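Local coordinates for YjbQ family protein (Aeropyrum pernix, PDB 2P6H) that is of unknown function but belongs to the YjbQ (UPF0047) family and, in this crystal, binds a sulfate ion in a pocket near a subunit interface, at residues H43-V48 with R123-N128. Numbering follows the deposited sequence.
Sequences HTTAAV and RERTVN. With SO4 (sulfate ion), chain C.
His43 and Arg125 bring the loop before strand 46-51 against the start of strand 124-133, and a sulfate ion sits beside the junction. The backbone N of Thr126 donates to His43 NE2 over 2.9 Å, lying in the plane of the imidazole with a nearly straight bond (164°). Arg125 comes over one face of the same ring: its CD stands 3.8 Å from the ring centroid in a CH-pi contact, and NH1 lies above the rim by the CG-ND1 bond. Ring and guanidinium planes are 51° apart, far from a parallel stack. A bend at chi2 (-62°) carries the arginine chain across the imidazole to Thr45, whose OG1 accepts a bond of 2.9 Å from Arg125 NH2 close to the guanidinium plane. Thr45 OG1 also gives a 3.0 Å bond to sulfate O3, which Arg125 NH1 reaches at 2.9 Å and Thr45 N, a longer donor, at 3.3 Å. Ala46 CB covers one guanidinium face and Arg123 CD the opposite one, while a salt bridge from Arg125 NE to Glu118 also holds the guanidinium and probably offsets part of its positive charge. An alanine in place of His43 would probably leave the backbone N-H of Thr126 without its acceptor and Arg125 without the ring beneath its chain, the guanidinium less firmly aimed at the anion. Thr44 adds to the grip, its N and OG1 both donating to sulfate O4 at 2.8 Å; its carbonyl O bonds to Asn51 of the second subunit. Backbone N-H groups, threonine hydroxyls and an arginine converging on one tetrahedral anion form an oxyanion-binding pocket between the two sheets, near a subunit interface; the sulfate probably comes from the crystallisation liquor, and any natural ligand remains unknown.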
# COMPACT_ATOMS: atom_id res chain seq x y z
N HIS A 43 -7.25 -9.45 8.46
CA HIS A 43 -6.29 -10.55 8.65
C HIS A 43 -4.83 -10.12 8.50
O HIS A 43 -4.52 -9.29 7.65
CB HIS A 43 -6.59 -11.67 7.64
CG HIS A 43 -8.02 -12.12 7.65
ND1 HIS A 43 -8.63 -12.67 8.76
CD2 HIS A 43 -8.97 -12.10 6.68
CE1 HIS A 43 -9.88 -12.97 8.47
NE2 HIS A 43 -10.12 -12.63 7.22
N THR A 44 -3.96 -10.69 9.33
CA THR A 44 -2.53 -10.40 9.27
C THR A 44 -1.81 -11.44 8.39
O THR A 44 -0.62 -11.31 8.13
CB THR A 44 -1.86 -10.46 10.67
OG1 THR A 44 -1.96 -11.79 11.20
CG2 THR A 44 -2.53 -9.48 11.64
N THR A 45 -2.53 -12.48 7.96
CA THR A 45 -1.88 -13.47 7.07
C THR A 45 -2.63 -13.66 5.77
O THR A 45 -2.53 -14.68 5.11
CB THR A 45 -1.80 -14.84 7.75
OG1 THR A 45 -3.11 -15.26 8.12
CG2 THR A 45 -0.93 -14.76 9.01
N ALA A 46 -3.33 -12.60 5.39
CA ALA A 46 -4.00 -12.52 4.10
C ALA A 46 -3.89 -11.08 3.69
O ALA A 46 -3.60 -10.20 4.49
CB ALA A 46 -5.50 -12.98 4.16
N ALA A 47 -4.07 -10.80 2.41
CA ALA A 47 -3.95 -9.42 1.93
C ALA A 47 -4.93 -9.16 0.79
O ALA A 47 -5.68 -10.04 0.38
CB ALA A 47 -2.52 -9.18 1.45
N VAL A 48 -4.97 -7.90 0.34
CA VAL A 48 -5.77 -7.56 -0.84
C VAL A 48 -4.94 -6.72 -1.77
O VAL A 48 -4.19 -5.84 -1.35
CB VAL A 48 -7.02 -6.76 -0.46
CG1 VAL A 48 -6.65 -5.63 0.50
CG2 VAL A 48 -7.62 -6.15 -1.72
N ARG A 123 -9.03 -21.29 4.76
CA ARG A 123 -9.73 -20.62 5.87
C ARG A 123 -10.97 -19.88 5.37
O ARG A 123 -11.13 -19.58 4.20
CB ARG A 123 -8.80 -19.59 6.52
CG ARG A 123 -7.66 -20.18 7.35
CD ARG A 123 -6.92 -19.07 8.11
NE ARG A 123 -5.65 -19.54 8.70
CZ ARG A 123 -5.69 -20.23 9.87
NH1 ARG A 123 -6.83 -20.52 10.47
NH2 ARG A 123 -4.53 -20.62 10.42
N GLU A 124 -11.86 -19.59 6.32
CA GLU A 124 -13.01 -18.82 5.99
C GLU A 124 -12.65 -17.40 6.37
O GLU A 124 -12.60 -17.03 7.53
CB GLU A 124 -14.26 -19.38 6.76
CG GLU A 124 -15.29 -18.29 7.05
CD GLU A 124 -16.59 -18.65 6.36
OE1 GLU A 124 -16.52 -19.06 5.20
OE2 GLU A 124 -17.64 -18.55 6.98
N ARG A 125 -12.34 -16.63 5.33
CA ARG A 125 -11.87 -15.26 5.51
C ARG A 125 -12.95 -14.18 5.39
O ARG A 125 -14.07 -14.46 4.97
CB ARG A 125 -10.76 -14.99 4.52
CG ARG A 125 -9.58 -15.92 4.63
CD ARG A 125 -8.88 -15.83 5.99
NE ARG A 125 -7.47 -16.18 5.83
CZ ARG A 125 -6.52 -15.88 6.71
NH1 ARG A 125 -6.84 -15.23 7.83
NH2 ARG A 125 -5.24 -16.16 6.45
N THR A 126 -12.61 -12.96 5.79
CA THR A 126 -13.54 -11.82 5.76
C THR A 126 -12.96 -10.63 5.01
O THR A 126 -11.77 -10.35 5.04
CB THR A 126 -13.83 -11.38 7.19
OG1 THR A 126 -14.47 -12.46 7.88
CG2 THR A 126 -14.78 -10.18 7.18
N VAL A 127 -13.85 -9.95 4.26
CA VAL A 127 -13.49 -8.69 3.63
C VAL A 127 -14.46 -7.65 4.12
O VAL A 127 -15.67 -7.84 4.05
CB VAL A 127 -13.67 -8.81 2.11
CG1 VAL A 127 -13.45 -7.43 1.46
CG2 VAL A 127 -12.69 -9.79 1.52
N ASN A 128 -13.90 -6.59 4.68
CA ASN A 128 -14.74 -5.54 5.20
C ASN A 128 -14.82 -4.40 4.18
O ASN A 128 -13.90 -4.17 3.41
CB ASN A 128 -14.12 -5.03 6.52
CG ASN A 128 -14.27 -6.06 7.62
OD1 ASN A 128 -13.47 -6.15 8.54
ND2 ASN A 128 -15.37 -6.84 7.54
S SO4 C . -5.15 -13.60 11.02
O1 SO4 C . -4.24 -14.72 11.55
O2 SO4 C . -6.55 -13.75 11.42
O3 SO4 C . -5.14 -13.58 9.56
O4 SO4 C . -4.68 -12.31 11.49